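Local atomic coordinates of lipase aflb (Neosartorya fumigata, PDB entry 6IDY), a protein that probably hydrolyses ester bonds of lipids, as a fungal lipase of the alpha/beta-hydrolase fold, and binds a calcium ion. Residues K61-A66 / R397-Q402; D68-I73 / G356-H361; T311-T316 / W371-D376; N344-I349 / E362-N367. All coordinates share one frame; numbering follows the deposited sequence.

In the fold
Contacts 3 and 4 lie about 7 Å apart between centres at one side of the main beta sheet, where strands 310-314 and 341-345 are neighbours and helix 368-379 packs against them. Contacts 1 and 2, 12 Å apart, share helix 63-73 and join this helix near the N-terminus to loops from the C-terminal part of the chain. Each thus joins regions some 280 to 330 residues apart, and contacts 3 and 4 lie within that interval or overlap its end. His361 stands where segment 356-361 of contact 2 runs into segment 362-367 of contact 4; its imidazole bonds to Ser233 and Asp318. The histidine loop is thus packed against both the sheet edge and helix 63-73.

Contact 1: residues K61-A66 / R397-Q402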
loop_
_atom_site.group_PDB
_atom_site.type_symbol
_atom_site.label_atom_id
_atom_site.label_comp_id
_atom_site.label_asym_id
_atom_site.label_seq_id
_atom_site.Cartn_x
_atom_site.Cartn_y
_atom_site.Cartn_z
ATOM N N LYS A 61 22.636 -12.673 6.129
ATOM C CA LYS A 61 22.865 -14.082 5.801
ATOM C C LYS A 61 21.600 -14.895 6.067
ATOM O O LYS A 61 21.431 -15.986 5.514
ATOM C CB LYS A 61 24.027 -14.648 6.632
ATOM C CG LYS A 61 25.393 -14.155 6.190
ATOM C CD LYS A 61 26.498 -14.673 7.099
ATOM C CE LYS A 61 27.854 -14.119 6.731
ATOM N NZ LYS A 61 27.949 -12.659 7.007
ATOM N N SER A 62 20.725 -14.363 6.929
ATOM C CA SER A 62 19.483 -14.997 7.336
ATOM C C SER A 62 18.395 -13.946 7.599
ATOM O O SER A 62 18.670 -12.743 7.586
ATOM C CB SER A 62 19.721 -15.812 8.601
ATOM O OG SER A 62 19.981 -14.928 9.675
ATOM N N VAL A 63 17.171 -14.424 7.874
ATOM C CA VAL A 63 15.993 -13.618 8.181
ATOM C C VAL A 63 16.203 -12.883 9.518
ATOM O O VAL A 63 15.865 -11.704 9.618
ATOM C CB VAL A 63 14.713 -14.501 8.163
ATOM C CG1 VAL A 63 13.487 -13.724 8.638
ATOM C CG2 VAL A 63 14.475 -15.083 6.772
ATOM N N GLN A 64 16.791 -13.568 10.522
ATOM C CA GLN A 64 17.095 -12.988 11.833
ATOM C C GLN A 64 18.090 -11.828 11.711
ATOM O O GLN A 64 17.911 -10.818 12.387
ATOM C CB GLN A 64 17.590 -14.059 12.824
ATOM C CG GLN A 64 17.803 -13.575 14.269
ATOM C CD GLN A 64 16.567 -12.981 14.905
ATOM O OE1 GLN A 64 16.422 -11.758 15.019
ATOM N NE2 GLN A 64 15.645 -13.833 15.333
ATOM N N GLU A 65 19.099 -11.952 10.823
ATOM C CA GLU A 65 20.073 -10.885 10.579
ATOM C C GLU A 65 19.400 -9.643 9.994
ATOM O O GLU A 65 19.761 -8.529 10.366
ATOM C CB GLU A 65 21.208 -11.356 9.665
ATOM C CG GLU A 65 22.241 -12.200 10.389
ATOM C CD GLU A 65 23.645 -12.140 9.824
ATOM O OE1 GLU A 65 23.799 -11.847 8.616
ATOM O OE2 GLU A 65 24.598 -12.393 10.595
ATOM N N ALA A 66 18.407 -9.838 9.104
ATOM C CA ALA A 66 17.640 -8.757 8.491
ATOM C C ALA A 66 16.854 -8.001 9.559
ATOM O O ALA A 66 16.880 -6.768 9.562
ATOM C CB ALA A 66 16.696 -9.311 7.438
ATOM N N ARG A 397 6.057 -17.414 14.099
ATOM C CA ARG A 397 6.741 -17.137 12.839
ATOM C C ARG A 397 7.191 -15.670 12.761
ATOM O O ARG A 397 6.658 -14.814 13.467
ATOM C CB ARG A 397 5.805 -17.430 11.651
ATOM C CG ARG A 397 5.422 -18.889 11.413
ATOM C CD ARG A 397 4.282 -18.927 10.411
ATOM N NE ARG A 397 3.889 -20.283 10.026
ATOM C CZ ARG A 397 2.686 -20.607 9.558
ATOM N NH1 ARG A 397 1.740 -19.685 9.442
ATOM N NH2 ARG A 397 2.417 -21.861 9.217
ATOM N N VAL A 398 8.154 -15.388 11.873
ATOM C CA VAL A 398 8.659 -14.040 11.583
ATOM C C VAL A 398 8.246 -13.631 10.163
ATOM O O VAL A 398 8.157 -12.445 9.846
ATOM C CB VAL A 398 10.179 -13.859 11.834
ATOM C CG1 VAL A 398 10.498 -13.881 13.326
ATOM C CG2 VAL A 398 11.007 -14.896 11.082
ATOM N N LEU A 399 7.994 -14.632 9.314
ATOM C CA LEU A 399 7.570 -14.472 7.930
ATOM C C LEU A 399 6.528 -15.540 7.619
ATOM O O LEU A 399 6.630 -16.632 8.179
ATOM C CB LEU A 399 8.767 -14.693 6.976
ATOM C CG LEU A 399 9.846 -13.618 6.879
ATOM C CD1 LEU A 399 10.923 -14.046 5.904
ATOM C CD2 LEU A 399 9.267 -12.273 6.439
ATOM N N PRO A 400 5.572 -15.317 6.681
ATOM C CA PRO A 400 4.678 -16.421 6.294
ATOM C C PRO A 400 5.510 -17.510 5.591
ATOM O O PRO A 400 6.578 -17.183 5.054
ATOM C CB PRO A 400 3.705 -15.759 5.313
ATOM C CG PRO A 400 4.459 -14.609 4.747
ATOM C CD PRO A 400 5.314 -14.108 5.868
ATOM N N PRO A 401 5.087 -18.796 5.569
ATOM C CA PRO A 401 5.903 -19.819 4.870
ATOM C C PRO A 401 6.137 -19.516 3.385
ATOM O O PRO A 401 7.118 -19.974 2.808
ATOM C CB PRO A 401 5.095 -21.113 5.042
ATOM C CG PRO A 401 4.128 -20.844 6.141
ATOM C CD PRO A 401 3.862 -19.376 6.156
ATOM N N GLN A 402 5.248 -18.718 2.779
ATOM C CA GLN A 402 5.285 -18.339 1.360
ATOM C C GLN A 402 6.382 -17.328 1.005
ATOM O O GLN A 402 6.728 -17.196 -0.171
ATOM C CB GLN A 402 3.902 -17.824 0.901
ATOM C CG GLN A 402 2.784 -18.876 0.982
ATOM C CD GLN A 402 2.186 -19.011 2.366
ATOM O OE1 GLN A 402 2.170 -18.072 3.167
ATOM N NE2 GLN A 402 1.681 -20.193 2.682
#
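Val63 presents both of its methyls to the loop 397-402 and overlaps the side chains of Val398 and Leu399. CG1, which chi1 of 173° sets opposite the backbone N, does most of the touching: it lies 3.7 Å from Val398 CG2 and 3.8 Å from Leu399 CD1. The second methyl, Val63 CG2, meets the same leucine methyl, so that Leu399 CD1 sits against the fork of the valine. The two partners come in differently. Val398 runs past Val63 in the opposite direction and offers one methyl from the flank, whereas Leu399, extended through chi2, reaches toward Val63 tip to tip. No hydrogen bond crosses the contact, which is small and wholly apolar.

Val63 is the first residue of its helix. Ser62 is the N-cap, its OG receiving a weak bond from Glu65 N, and the Glu65 carboxylate turns back so that OE1 accepts from Lys61 N at 2.9 Å. Val63 also packs on Leu408 of helix 405-412, and Pro400 rests on Trp371 of helix 368-379. The loop after helix 391-396 therefore bridges the start of helix 63-73 and the helix lying on the beta sheet.

Contact 2: residues D68-I73 / G356-H361; sequences DKIQSI and GGVYTH
The Gln71 carboxamide meets Val358 from one side of its plane: Val358 CG2 stands off that plane near the oxygen end, 3.9 Å from Gln71 OE1, and also touches Gln71 CG. The other flat group beside the contact is the ring of Tyr359, whose CB points away from the helix. Gly357 N lies in the plane of this ring at its edge, 3.8 Å from Tyr359 CE1, and the phenol OH is hydrogen-bonded to Val398 O.

Val358 is the central residue and uses its two methyls separately. With chi1 at -178°, CG1 is placed opposite the backbone N and meets Ile70 CG2 at 4.0 Å, the two side chains sliding past each other in opposite directions, while CG2 is left to Gln71. The glutamine is extended beyond CG, which carries its amide end closer to the loop than its CB direction would suggest. Thr360 adds a looser touch, its CG2 lying 4.3 Å from Ile70 CG2; its hydroxyl OG1 is engaged with Gly363 N and with Glu412. Ile70 is buried further by Leu408 of helix 405-412.

The segment ends at His361, whose ND1 bonds to Asp318 OD2 and whose NE2 bonds to Ser233 OG. Ser233 lies just after strand 227-232 in a Ser-Gln-Gly sequence, an arrangement consistent with the Ser-His-Asp catalytic triad of alpha/beta hydrolases, with Ser233 probably the nucleophile. Val358 and Thr360 thus pack helix 63-73 onto the loop that carries His361.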
loop_
_atom_site.group_PDB
_atom_site.type_symbol
_atom_site.label_atom_id
_atom_site.label_comp_id
_atom_site.label_asym_id
_atom_site.label_seq_id
_atom_site.Cartn_x
_atom_site.Cartn_y
_atom_site.Cartn_z
ATOM N N ASP A 68 17.563 -7.994 12.818
ATOM C CA ASP A 68 18.564 -7.387 13.702
ATOM C C ASP A 68 18.958 -6.007 13.157
ATOM O O ASP A 68 19.085 -5.061 13.933
ATOM C CB ASP A 68 19.804 -8.294 13.859
ATOM C CG ASP A 68 19.609 -9.547 14.701
ATOM O OD1 ASP A 68 18.565 -9.662 15.372
ATOM O OD2 ASP A 68 20.500 -10.411 14.687
ATOM N N LYS A 69 19.093 -5.885 11.822
ATOM C CA LYS A 69 19.397 -4.618 11.153
ATOM C C LYS A 69 18.234 -3.636 11.321
ATOM O O LYS A 69 18.479 -2.466 11.599
ATOM C CB LYS A 69 19.683 -4.832 9.665
ATOM C CG LYS A 69 20.998 -5.530 9.393
ATOM C CD LYS A 69 21.176 -5.779 7.911
ATOM C CE LYS A 69 22.435 -6.551 7.620
ATOM N NZ LYS A 69 23.643 -5.730 7.887
ATOM N N ILE A 70 16.976 -4.108 11.155
ATOM C CA ILE A 70 15.773 -3.274 11.327
ATOM C C ILE A 70 15.695 -2.766 12.784
ATOM O O ILE A 70 15.505 -1.568 13.001
ATOM C CB ILE A 70 14.472 -3.991 10.854
ATOM C CG1 ILE A 70 14.529 -4.289 9.328
ATOM C CG2 ILE A 70 13.210 -3.162 11.213
ATOM C CD1 ILE A 70 13.444 -5.251 8.788
ATOM N N GLN A 71 15.916 -3.668 13.768
ATOM C CA GLN A 71 15.910 -3.345 15.202
ATOM C C GLN A 71 17.022 -2.355 15.591
ATOM O O GLN A 71 16.844 -1.566 16.521
ATOM C CB GLN A 71 15.935 -4.622 16.056
ATOM C CG GLN A 71 14.604 -5.376 15.937
ATOM C CD GLN A 71 14.396 -6.436 16.978
ATOM O OE1 GLN A 71 13.776 -6.196 18.019
ATOM N NE2 GLN A 71 14.886 -7.640 16.706
ATOM N N SER A 72 18.135 -2.351 14.828
ATOM C CA SER A 72 19.249 -1.419 14.996
ATOM C C SER A 72 18.793 -0.001 14.595
ATOM O O SER A 72 19.203 0.976 15.225
ATOM C CB SER A 72 20.436 -1.854 14.140
ATOM O OG SER A 72 21.490 -0.906 14.204
ATOM N N ILE A 73 17.937 0.102 13.553
ATOM C CA ILE A 73 17.376 1.373 13.075
ATOM C C ILE A 73 16.409 1.921 14.144
ATOM O O ILE A 73 16.367 3.129 14.373
ATOM C CB ILE A 73 16.682 1.214 11.680
ATOM C CG1 ILE A 73 17.683 0.734 10.599
ATOM C CG2 ILE A 73 15.966 2.508 11.242
ATOM C CD1 ILE A 73 17.037 0.236 9.273
ATOM N N GLY A 356 4.617 -10.354 16.593
ATOM C CA GLY A 356 4.248 -9.093 17.224
ATOM C C GLY A 356 5.444 -8.177 17.430
ATOM O O GLY A 356 5.372 -7.226 18.209
ATOM N N GLY A 357 6.540 -8.467 16.725
ATOM C CA GLY A 357 7.787 -7.714 16.805
ATOM C C GLY A 357 7.805 -6.429 16.000
ATOM O O GLY A 357 6.754 -5.838 15.729
ATOM N N VAL A 358 9.019 -5.992 15.618
ATOM C CA VAL A 358 9.237 -4.741 14.887
ATOM C C VAL A 358 8.868 -4.897 13.405
ATOM O O VAL A 358 9.699 -5.296 12.582
ATOM C CB VAL A 358 10.668 -4.154 15.118
ATOM C CG1 VAL A 358 10.853 -2.823 14.391
ATOM C CG2 VAL A 358 10.955 -3.981 16.609
ATOM N N TYR A 359 7.602 -4.596 13.085
ATOM C CA TYR A 359 7.089 -4.621 11.724
ATOM C C TYR A 359 6.731 -3.221 11.331
ATOM O O TYR A 359 5.838 -2.607 11.910
ATOM C CB TYR A 359 5.913 -5.598 11.544
ATOM C CG TYR A 359 6.363 -7.034 11.652
ATOM C CD1 TYR A 359 6.452 -7.664 12.891
ATOM C CD2 TYR A 359 6.770 -7.746 10.525
ATOM C CE1 TYR A 359 6.915 -8.971 13.006
ATOM C CE2 TYR A 359 7.223 -9.063 10.626
ATOM C CZ TYR A 359 7.279 -9.672 11.870
ATOM O OH TYR A 359 7.727 -10.956 12.004
ATOM N N THR A 360 7.467 -2.701 10.358
ATOM C CA THR A 360 7.314 -1.343 9.840
ATOM C C THR A 360 5.995 -1.207 9.049
ATOM O O THR A 360 5.246 -2.178 8.908
ATOM C CB THR A 360 8.516 -1.035 8.949
ATOM O OG1 THR A 360 8.587 -2.051 7.950
ATOM C CG2 THR A 360 9.838 -0.978 9.718
ATOM N N HIS A 361 5.726 -0.001 8.531
ATOM C CA HIS A 361 4.559 0.309 7.705
ATOM C C HIS A 361 4.535 -0.670 6.523
ATOM O O HIS A 361 3.512 -1.308 6.276
ATOM C CB HIS A 361 4.685 1.757 7.218
ATOM C CG HIS A 361 3.533 2.252 6.404
ATOM N ND1 HIS A 361 2.292 2.485 6.970
ATOM C CD2 HIS A 361 3.497 2.617 5.105
ATOM C CE1 HIS A 361 1.536 2.951 5.991
ATOM N NE2 HIS A 361 2.222 3.058 4.857
#

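Contact 3: residues T311-T316 / W371-D376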
loop_
_atom_site.group_PDB
_atom_site.type_symbol
_atom_site.label_atom_id
_atom_site.label_comp_id
_atom_site.label_asym_id
_atom_site.label_seq_id
_atom_site.Cartn_x
_atom_site.Cartn_y
_atom_site.Cartn_z
ATOM N N THR A 311 -10.883 -6.390 6.848
ATOM C CA THR A 311 -9.850 -6.943 7.719
ATOM C C THR A 311 -8.680 -5.938 7.723
ATOM O O THR A 311 -7.949 -5.849 6.735
ATOM C CB THR A 311 -9.423 -8.332 7.193
ATOM O OG1 THR A 311 -10.584 -9.143 7.011
ATOM C CG2 THR A 311 -8.421 -9.032 8.109
ATOM N N THR A 312 -8.534 -5.156 8.809
ATOM C CA THR A 312 -7.444 -4.169 8.915
ATOM C C THR A 312 -6.306 -4.799 9.694
ATOM O O THR A 312 -6.564 -5.516 10.657
ATOM C CB THR A 312 -7.915 -2.812 9.502
ATOM O OG1 THR A 312 -8.087 -2.917 10.918
ATOM C CG2 THR A 312 -9.188 -2.271 8.834
ATOM N N ILE A 313 -5.054 -4.604 9.235
ATOM C CA ILE A 313 -3.872 -5.198 9.867
ATOM C C ILE A 313 -2.813 -4.119 9.977
ATOM O O ILE A 313 -2.433 -3.516 8.972
ATOM C CB ILE A 313 -3.368 -6.495 9.155
ATOM C CG1 ILE A 313 -4.549 -7.447 8.775
ATOM C CG2 ILE A 313 -2.344 -7.216 10.042
ATOM C CD1 ILE A 313 -4.315 -8.382 7.635
ATOM N N TYR A 314 -2.360 -3.850 11.205
ATOM C CA TYR A 314 -1.439 -2.739 11.460
ATOM C C TYR A 314 -0.518 -2.977 12.635
ATOM O O TYR A 314 -0.808 -3.813 13.492
ATOM C CB TYR A 314 -2.247 -1.432 11.652
ATOM C CG TYR A 314 -3.286 -1.517 12.751
ATOM C CD1 TYR A 314 -4.505 -2.168 12.543
ATOM C CD2 TYR A 314 -3.077 -0.905 13.982
ATOM C CE1 TYR A 314 -5.477 -2.223 13.542
ATOM C CE2 TYR A 314 -4.042 -0.949 14.987
ATOM C CZ TYR A 314 -5.238 -1.614 14.764
ATOM O OH TYR A 314 -6.168 -1.680 15.768
ATOM N N SER A 315 0.563 -2.180 12.705
ATOM C CA SER A 315 1.618 -2.319 13.700
ATOM C C SER A 315 1.956 -1.029 14.447
ATOM O O SER A 315 1.982 0.043 13.844
ATOM C CB SER A 315 2.875 -2.843 13.006
ATOM O OG SER A 315 4.008 -2.931 13.854
ATOM N N THR A 316 2.318 -1.159 15.737
ATOM C CA THR A 316 2.785 -0.062 16.600
ATOM C C THR A 316 4.061 0.565 15.994
ATOM O O THR A 316 4.252 1.780 16.071
ATOM C CB THR A 316 3.077 -0.617 18.017
ATOM O OG1 THR A 316 1.841 -0.951 18.638
ATOM C CG2 THR A 316 3.839 0.376 18.925
ATOM N N TRP A 371 -0.699 -12.348 6.771
ATOM C CA TRP A 371 -0.936 -13.398 5.771
ATOM C C TRP A 371 -1.981 -14.407 6.219
ATOM O O TRP A 371 -2.883 -14.716 5.443
ATOM C CB TRP A 371 0.375 -14.108 5.427
ATOM C CG TRP A 371 1.161 -13.364 4.400
ATOM C CD1 TRP A 371 1.817 -12.176 4.566
ATOM C CD2 TRP A 371 1.307 -13.718 3.021
ATOM N NE1 TRP A 371 2.379 -11.779 3.377
ATOM C CE2 TRP A 371 2.096 -12.716 2.412
ATOM C CE3 TRP A 371 0.858 -14.800 2.236
ATOM C CZ2 TRP A 371 2.430 -12.751 1.051
ATOM C CZ3 TRP A 371 1.207 -14.843 0.892
ATOM C CH2 TRP A 371 1.970 -13.822 0.310
ATOM N N ALA A 372 -1.876 -14.898 7.473
ATOM C CA ALA A 372 -2.821 -15.859 8.041
ATOM C C ALA A 372 -4.228 -15.250 8.114
ATOM O O ALA A 372 -5.206 -15.942 7.838
ATOM C CB ALA A 372 -2.353 -16.308 9.416
ATOM N N LEU A 373 -4.322 -13.939 8.414
ATOM C CA LEU A 373 -5.602 -13.234 8.458
ATOM C C LEU A 373 -6.169 -13.032 7.061
ATOM O O LEU A 373 -7.380 -13.154 6.883
ATOM C CB LEU A 373 -5.479 -11.895 9.196
ATOM C CG LEU A 373 -5.373 -11.982 10.718
ATOM C CD1 LEU A 373 -4.766 -10.732 11.269
ATOM C CD2 LEU A 373 -6.726 -12.311 11.373
ATOM N N ALA A 374 -5.297 -12.743 6.069
ATOM C CA ALA A 374 -5.709 -12.567 4.674
ATOM C C ALA A 374 -6.314 -13.876 4.138
ATOM O O ALA A 374 -7.376 -13.846 3.530
ATOM C CB ALA A 374 -4.520 -12.140 3.823
ATOM N N VAL A 375 -5.655 -15.019 4.416
ATOM C CA VAL A 375 -6.062 -16.372 4.015
ATOM C C VAL A 375 -7.390 -16.729 4.696
ATOM O O VAL A 375 -8.322 -17.174 4.024
ATOM C CB VAL A 375 -4.935 -17.412 4.286
ATOM C CG1 VAL A 375 -5.423 -18.851 4.103
ATOM C CG2 VAL A 375 -3.731 -17.144 3.401
ATOM N N ASP A 376 -7.487 -16.481 6.010
ATOM C CA ASP A 376 -8.706 -16.732 6.777
ATOM C C ASP A 376 -9.889 -15.876 6.273
ATOM O O ASP A 376 -11.002 -16.395 6.181
ATOM C CB ASP A 376 -8.456 -16.532 8.278
ATOM C CG ASP A 376 -9.690 -16.746 9.115
ATOM O OD1 ASP A 376 -9.986 -17.918 9.449
ATOM O OD2 ASP A 376 -10.374 -15.755 9.411
#
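This is a buried strand-to-helix contact, in which strand 310-314 of the parallel part of the beta sheet meets helix 368-379 lying over one of its faces. The alternation of the strand decides who takes part: Thr311 and Ile313 point toward the helix, whereas Thr312 points away from it. Leu373 is the residue through which the helix meets both.

Ile313 and Leu373 cross at a slant. The CD1 methyl of Ile313 reaches the base of the leucine, 4.0 Å from Leu373 CB, and Leu373 CD1 comes back along the isoleucine to 4.1 Å from Ile313 CG1. Because chi1 of -75° turns Leu373 CG away from its own carbonyl carbon, the branch runs on past Ile313 toward strand 341-345, where Leu373 CD1 packs on Asn344 CB. Thr311 contributes its methyl, CG2, at 4.2 Å from Leu373 CB. Its hydroxyl serves elsewhere, bonded to Gly384 N, and its side chain also touches Ala377, one of the calcium ligands; the calcium ion lies about 7 Å from the Thr311 side chain.

No hydrogen bond links the two segments, and the methyl and methylene groups that meet imply that van der Waals contact and exclusion of water hold helix to strand here.

Contact 4: residues N344-I349 / E362-N367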
loop_
_atom_site.group_PDB
_atom_site.type_symbol
_atom_site.label_atom_id
_atom_site.label_comp_id
_atom_site.label_asym_id
_atom_site.label_seq_id
_atom_site.Cartn_x
_atom_site.Cartn_y
_atom_site.Cartn_z
ATOM N N ASN A 344 -7.029 -5.662 13.401
ATOM C CA ASN A 344 -5.967 -6.540 13.851
ATOM C C ASN A 344 -4.632 -5.846 14.099
ATOM O O ASN A 344 -3.854 -5.605 13.176
ATOM C CB ASN A 344 -5.839 -7.712 12.862
ATOM C CG ASN A 344 -7.176 -8.385 12.601
ATOM O OD1 ASN A 344 -7.656 -9.205 13.392
ATOM N ND2 ASN A 344 -7.824 -8.025 11.502
ATOM N N HIS A 345 -4.378 -5.545 15.384
ATOM C CA HIS A 345 -3.153 -4.912 15.865
ATOM C C HIS A 345 -2.157 -6.022 16.176
ATOM O O HIS A 345 -2.412 -6.848 17.060
ATOM C CB HIS A 345 -3.455 -4.064 17.110
ATOM C CG HIS A 345 -2.277 -3.311 17.646
ATOM N ND1 HIS A 345 -1.917 -3.390 18.978
ATOM C CD2 HIS A 345 -1.417 -2.483 17.010
ATOM C CE1 HIS A 345 -0.870 -2.598 19.115
ATOM N NE2 HIS A 345 -0.537 -2.030 17.955
ATOM N N LEU A 346 -1.038 -6.065 15.424
ATOM C CA LEU A 346 -0.005 -7.105 15.572
ATOM C C LEU A 346 0.467 -7.316 17.000
ATOM O O LEU A 346 0.534 -8.453 17.452
ATOM C CB LEU A 346 1.223 -6.838 14.673
ATOM C CG LEU A 346 1.021 -6.665 13.172
ATOM C CD1 LEU A 346 2.366 -6.512 12.489
ATOM C CD2 LEU A 346 0.297 -7.851 12.560
ATOM N N GLN A 347 0.788 -6.217 17.701
ATOM C CA GLN A 347 1.333 -6.205 19.061
ATOM C C GLN A 347 0.301 -6.563 20.142
ATOM O O GLN A 347 0.682 -6.766 21.293
ATOM C CB GLN A 347 2.041 -4.868 19.361
ATOM C CG GLN A 347 3.327 -4.629 18.538
ATOM C CD GLN A 347 3.077 -4.328 17.069
ATOM O OE1 GLN A 347 2.039 -3.771 16.686
ATOM N NE2 GLN A 347 4.023 -4.687 16.209
ATOM N N THR A 348 -0.985 -6.683 19.776
ATOM C CA THR A 348 -2.041 -7.125 20.690
ATOM C C THR A 348 -2.235 -8.632 20.490
ATOM O O THR A 348 -2.062 -9.394 21.437
ATOM C CB THR A 348 -3.349 -6.331 20.474
ATOM O OG1 THR A 348 -3.145 -4.975 20.852
ATOM C CG2 THR A 348 -4.516 -6.893 21.278
ATOM N N ILE A 349 -2.598 -9.049 19.260
ATOM C CA ILE A 349 -2.851 -10.450 18.897
ATOM C C ILE A 349 -1.613 -11.330 19.123
ATOM O O ILE A 349 -1.746 -12.424 19.680
ATOM C CB ILE A 349 -3.429 -10.571 17.459
ATOM C CG1 ILE A 349 -4.752 -9.781 17.328
ATOM C CG2 ILE A 349 -3.622 -12.041 17.043
ATOM C CD1 ILE A 349 -5.117 -9.423 15.936
ATOM N N GLU A 362 5.691 -0.820 5.840
ATOM C CA GLU A 362 5.924 -1.750 4.725
ATOM C C GLU A 362 6.053 -3.191 5.226
ATOM O O GLU A 362 5.592 -4.102 4.553
ATOM C CB GLU A 362 7.143 -1.329 3.858
ATOM C CG GLU A 362 8.511 -1.272 4.552
ATOM C CD GLU A 362 8.799 -0.108 5.490
ATOM O OE1 GLU A 362 7.941 0.793 5.610
ATOM O OE2 GLU A 362 9.880 -0.103 6.120
ATOM N N GLY A 363 6.625 -3.365 6.420
ATOM C CA GLY A 363 6.847 -4.659 7.067
ATOM C C GLY A 363 5.623 -5.513 7.310
ATOM O O GLY A 363 5.733 -6.739 7.339
ATOM N N VAL A 364 4.440 -4.891 7.473
ATOM C CA VAL A 364 3.191 -5.643 7.679
ATOM C C VAL A 364 2.886 -6.518 6.425
ATOM O O VAL A 364 2.295 -7.592 6.562
ATOM C CB VAL A 364 1.997 -4.751 8.152
ATOM C CG1 VAL A 364 0.781 -5.603 8.534
ATOM C CG2 VAL A 364 2.400 -3.878 9.335
ATOM N N LEU A 365 3.390 -6.111 5.229
ATOM C CA LEU A 365 3.239 -6.877 3.977
ATOM C C LEU A 365 3.901 -8.269 4.046
ATOM O O LEU A 365 3.497 -9.180 3.316
ATOM C CB LEU A 365 3.784 -6.094 2.774
ATOM C CG LEU A 365 3.037 -4.814 2.381
ATOM C CD1 LEU A 365 3.906 -3.939 1.482
ATOM C CD2 LEU A 365 1.691 -5.135 1.724
ATOM N N TYR A 366 4.921 -8.429 4.907
ATOM C CA TYR A 366 5.593 -9.716 5.070
ATOM C C TYR A 366 5.352 -10.314 6.466
ATOM O O TYR A 366 6.057 -11.237 6.865
ATOM C CB TYR A 366 7.095 -9.657 4.691
ATOM C CG TYR A 366 7.936 -8.620 5.416
ATOM C CD1 TYR A 366 8.235 -8.757 6.770
ATOM C CD2 TYR A 366 8.514 -7.560 4.727
ATOM C CE1 TYR A 366 9.034 -7.826 7.433
ATOM C CE2 TYR A 366 9.323 -6.627 5.376
ATOM C CZ TYR A 366 9.588 -6.770 6.728
ATOM O OH TYR A 366 10.364 -5.841 7.376
ATOM N N ASN A 367 4.353 -9.797 7.202
ATOM C CA ASN A 367 4.039 -10.297 8.543
ATOM C C ASN A 367 3.241 -11.626 8.484
ATOM O O ASN A 367 2.260 -11.704 7.740
ATOM C CB ASN A 367 3.314 -9.238 9.378
ATOM C CG ASN A 367 3.025 -9.711 10.772
ATOM O OD1 ASN A 367 2.006 -10.349 11.030
ATOM N ND2 ASN A 367 3.933 -9.448 11.694
#
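Strand 341-345 passes directly into the short helix 346-349, and the first helical residue, Leu346, faces the 3-10 turn of 363-365 with its CA 8.6 Å from Val364 CA. His345 O takes two donors at the start of this helix, Thr348 N and Ile349 N, while the His345 ring bonds to Thr348 OG1 through ND1 at 2.7 Å and to Thr316 OG1 through NE2.

Leu346 carries the contact. Both of its methyls lie over the same face of the Asn367 carboxamide, CD2 at 3.4 Å from Asn367 OD1 and CD1 at 3.4 Å from Asn367 ND2, so the fork of the leucine straddles the flat group from oxygen to nitrogen. The side chains approach from opposite directions, and chi1 of -178° swings the Asn367 amide out, opposite its own backbone N, to meet the leucine. Leu346 CD1 also touches the turn itself, 4.1 Å from Val364 CG2.

The amide is fixed in rotation at both ends: ND2 donates to Ala355 O, and OD1 caps Ala370 N. Its polar atoms are thereby satisfied although an apolar side chain covers it.

Asn367 is the N-cap of helix 368-379, which follows the loop bearing His361. Such a passage, from the last strand through the histidine loop into a helix packed on the sheet, is characteristic of the C-terminal part of the alpha/beta-hydrolase fold.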